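Local coordinates for ferrous iron transport protein B (Escherichia coli, PDB 3I8S) that drives ferrous iron uptake across the bacterial inner membrane, probably by coupling GTP binding in this cytosolic domain to channel opening, at residues I113-A118 with K167-V172. Numbering follows the deposited sequence.
Sequences IPCIVA and KANENV
Asn169 meets the backbone on both sides of Pro114 with its carboxamide. Donating to the O of one residue and accepting from the N two residues on is the pattern a residue of a parallel neighbouring strand would make, and the side chain imitates it. Its ND2 donates to the carbonyl O of Ile113 over 2.7 Å, while its OD1 accepts from the backbone N of Cys115 at 3.0 Å. The two bonds differ in quality of aim. Cys115 N lies in the plane of the Asn169 carbonyl and uses a lone pair of OD1, with an N-H...O angle of 157°; ND2 instead approaches Ile113 O from above the peptide carbonyl plane, 53° out of it. With CG anti to its own carbonyl carbon (chi1 -49°), Asn169 carries the amide across to the strand, and gripping it at both ends fixes which way round O and N sit. OD1 of Asn169 also lies 3.5 Å from CA of Pro114, the residue the carboxamide bridges. Replacing Asn169 with alanine is likely to leave Ile113 O and Cys115 N without these mates and to weaken the hold on the 167-172 loop. CB of Pro114 rests 3.7 Å from Lys167 O. A water accepts from Lys167 N at 3.2 Å and lies 3.3 Å from Cys115 O, to which it can donate, though other acceptors compete for its protons. The backbones of Pro114 and Ile116 hydrogen-bond to Leu89 of strand 88-94 on one edge, while Asn169 takes Ile113 O and Cys115 N on the other. Asn169 also touches Cys143 and Leu109, the latter on helix 98-111. Together these bonds tie the loop leading from helix 154-164 toward the helical domain to the beginning of an inner strand of the P-loop GTPase (G domain) fold.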
ATOM      1  N   ILE A 113       0.065   7.778  -1.774  1.00 29.51           N
ATOM      2  CA  ILE A 113       0.648   7.557  -3.110  1.00 29.78           C
ATOM      3  C   ILE A 113      -0.491   7.107  -4.049  1.00 28.20           C
ATOM      4  O   ILE A 113      -1.304   6.285  -3.615  1.00 26.88           O
ATOM      5  CB  ILE A 113       1.710   6.400  -3.169  1.00 30.76           C
ATOM      6  CG1 ILE A 113       2.623   6.333  -1.936  1.00 33.79           C
ATOM      7  CG2 ILE A 113       2.467   6.497  -4.496  1.00 30.78           C
ATOM      8  CD1 ILE A 113       3.440   7.507  -1.710  1.00 34.01           C
ATOM      9  N   PRO A 114      -0.592   7.669  -5.287  1.00 28.17           N
ATOM     10  CA  PRO A 114      -1.661   7.236  -6.195  1.00 27.84           C
ATOM     11  C   PRO A 114      -1.600   5.719  -6.391  1.00 27.17           C
ATOM     12  O   PRO A 114      -0.533   5.184  -6.636  1.00 25.38           O
ATOM     13  CB  PRO A 114      -1.333   7.951  -7.485  1.00 27.86           C
ATOM     14  CG  PRO A 114      -0.691   9.187  -7.018  1.00 28.87           C
ATOM     15  CD  PRO A 114       0.177   8.761  -5.912  1.00 29.54           C
ATOM     16  N   CYS A 115      -2.747   5.055  -6.203  0.50 26.39           N
ATOM     17  CA  CYS A 115      -2.864   3.592  -6.253  0.50 26.89           C
ATOM     18  C   CYS A 115      -3.985   3.175  -7.186  0.50 26.57           C
ATOM     19  O   CYS A 115      -4.975   3.912  -7.380  0.50 26.30           O
ATOM     20  CB  CYS A 115      -3.182   3.023  -4.859  0.50 27.12           C
ATOM     21  SG  CYS A 115      -1.836   3.032  -3.671  0.50 27.76           S
ATOM     22  N   ILE A 116      -3.794   2.015  -7.802  1.00 25.89           N
ATOM     23  CA  ILE A 116      -4.844   1.268  -8.425  1.00 25.89           C
ATOM     24  C   ILE A 116      -4.820  -0.100  -7.756  1.00 25.14           C
ATOM     25  O   ILE A 116      -3.758  -0.738  -7.705  1.00 24.41           O
ATOM     26  CB  ILE A 116      -4.582   1.082  -9.932  1.00 25.52           C
ATOM     27  CG1 ILE A 116      -4.649   2.449 -10.658  1.00 27.50           C
ATOM     28  CG2 ILE A 116      -5.633   0.103 -10.506  1.00 25.79           C
ATOM     29  CD1 ILE A 116      -3.987   2.416 -11.990  1.00 26.22           C
ATOM     30  N   VAL A 117      -5.956  -0.557  -7.221  1.00 24.44           N
ATOM     31  CA  VAL A 117      -6.023  -1.954  -6.732  1.00 24.34           C
ATOM     32  C   VAL A 117      -6.356  -2.885  -7.867  1.00 23.22           C
ATOM     33  O   VAL A 117      -7.384  -2.702  -8.583  1.00 23.14           O
ATOM     34  CB  VAL A 117      -7.024  -2.142  -5.563  1.00 24.86           C
ATOM     35  CG1 VAL A 117      -7.317  -3.593  -5.278  1.00 24.62           C
ATOM     36  CG2 VAL A 117      -6.548  -1.377  -4.353  1.00 28.65           C
ATOM     37  N   ALA A 118      -5.536  -3.913  -8.021  1.00 22.86           N
ATOM     38  CA  ALA A 118      -5.871  -4.996  -8.944  1.00 23.43           C
ATOM     39  C   ALA A 118      -6.321  -6.199  -8.119  1.00 24.68           C
ATOM     40  O   ALA A 118      -5.499  -6.847  -7.458  1.00 22.82           O
ATOM     41  CB  ALA A 118      -4.710  -5.353  -9.823  1.00 24.57           C
ATOM     42  N   LYS A 167      -5.099   8.993 -11.099  1.00 28.37           N
ATOM     43  CA  LYS A 167      -5.325  10.244 -10.416  1.00 29.22           C
ATOM     44  C   LYS A 167      -5.001  10.075  -8.949  1.00 28.30           C
ATOM     45  O   LYS A 167      -4.775   8.972  -8.482  1.00 27.89           O
ATOM     46  CB  LYS A 167      -6.810  10.641 -10.569  1.00 30.09           C
ATOM     47  CG  LYS A 167      -7.738   9.496 -10.063  1.00 33.47           C
ATOM     48  CD  LYS A 167      -9.223   9.723 -10.241  1.00 34.61           C
ATOM     49  CE  LYS A 167      -9.978   8.403  -9.980  1.00 36.11           C
ATOM     50  NZ  LYS A 167     -11.408   8.629 -10.331  1.00 39.42           N
ATOM     51  N   ALA A 168      -5.066  11.177  -8.200  1.00 26.96           N
ATOM     52  CA  ALA A 168      -4.848  11.096  -6.793  1.00 27.33           C
ATOM     53  C   ALA A 168      -5.976  10.259  -6.172  1.00 27.38           C
ATOM     54  O   ALA A 168      -7.134  10.327  -6.622  1.00 28.45           O
ATOM     55  CB  ALA A 168      -4.820  12.492  -6.199  1.00 27.14           C
ATOM     56  N   ASN A 169      -5.652   9.532  -5.128  1.00 26.68           N
ATOM     57  CA  ASN A 169      -6.659   8.826  -4.360  1.00 26.89           C
ATOM     58  C   ASN A 169      -7.575   9.847  -3.721  1.00 27.49           C
ATOM     59  O   ASN A 169      -7.168  10.980  -3.458  1.00 24.23           O
ATOM     60  CB  ASN A 169      -6.018   8.003  -3.286  1.00 28.27           C
ATOM     61  CG  ASN A 169      -4.864   7.144  -3.807  1.00 30.52           C
ATOM     62  OD1 ASN A 169      -4.844   6.727  -4.959  1.00 34.46           O
ATOM     63  ND2 ASN A 169      -3.898   6.922  -2.963  1.00 28.83           N
ATOM     64  N   GLU A 170      -8.807   9.441  -3.463  1.00 27.38           N
ATOM     65  CA  GLU A 170      -9.753  10.336  -2.841  1.00 27.36           C
ATOM     66  C   GLU A 170      -9.475  10.409  -1.336  1.00 26.53           C
ATOM     67  O   GLU A 170      -9.034   9.429  -0.735  1.00 24.84           O
ATOM     68  CB  GLU A 170     -11.186   9.841  -3.099  1.00 27.68           C
ATOM     69  CG  GLU A 170     -11.564   9.719  -4.577  1.00 29.77           C
ATOM     70  CD  GLU A 170     -13.061   9.365  -4.797  1.00 33.57           C
ATOM     71  OE1 GLU A 170     -13.707   8.748  -3.904  1.00 41.21           O
ATOM     72  OE2 GLU A 170     -13.599   9.724  -5.878  1.00 39.02           O
ATOM     73  N   ASN A 171      -9.774  11.563  -0.744  1.00 26.22           N
ATOM     74  CA  ASN A 171      -9.645  11.847   0.703  1.00 25.94           C
ATOM     75  C   ASN A 171     -10.802  11.243   1.500  1.00 26.11           C
ATOM     76  O   ASN A 171     -11.509  11.920   2.247  1.00 26.09           O
ATOM     77  CB  ASN A 171      -9.567  13.347   0.977  1.00 25.67           C
ATOM     78  CG  ASN A 171     -10.802  14.125   0.463  1.00 25.45           C
ATOM     79  OD1 ASN A 171     -11.240  13.915  -0.670  1.00 25.34           O
ATOM     80  ND2 ASN A 171     -11.358  15.027   1.297  1.00 25.32           N
ATOM     81  N   VAL A 172     -11.017   9.972   1.294  1.00 26.79           N
ATOM     82  CA  VAL A 172     -12.009   9.214   2.038  1.00 28.88           C
ATOM     83  C   VAL A 172     -11.620   9.179   3.516  1.00 29.83           C
ATOM     84  O   VAL A 172     -10.444   9.304   3.859  1.00 31.94           O
ATOM     85  CB  VAL A 172     -12.081   7.784   1.526  1.00 28.63           C
ATOM     86  CG1 VAL A 172     -12.702   7.720   0.137  1.00 31.09           C
ATOM     87  CG2 VAL A 172     -10.697   7.194   1.504  1.00 29.69           C
TER
HETATM   88  O   HOH W   1      -5.374   6.104  -9.794  1.00 34.47           O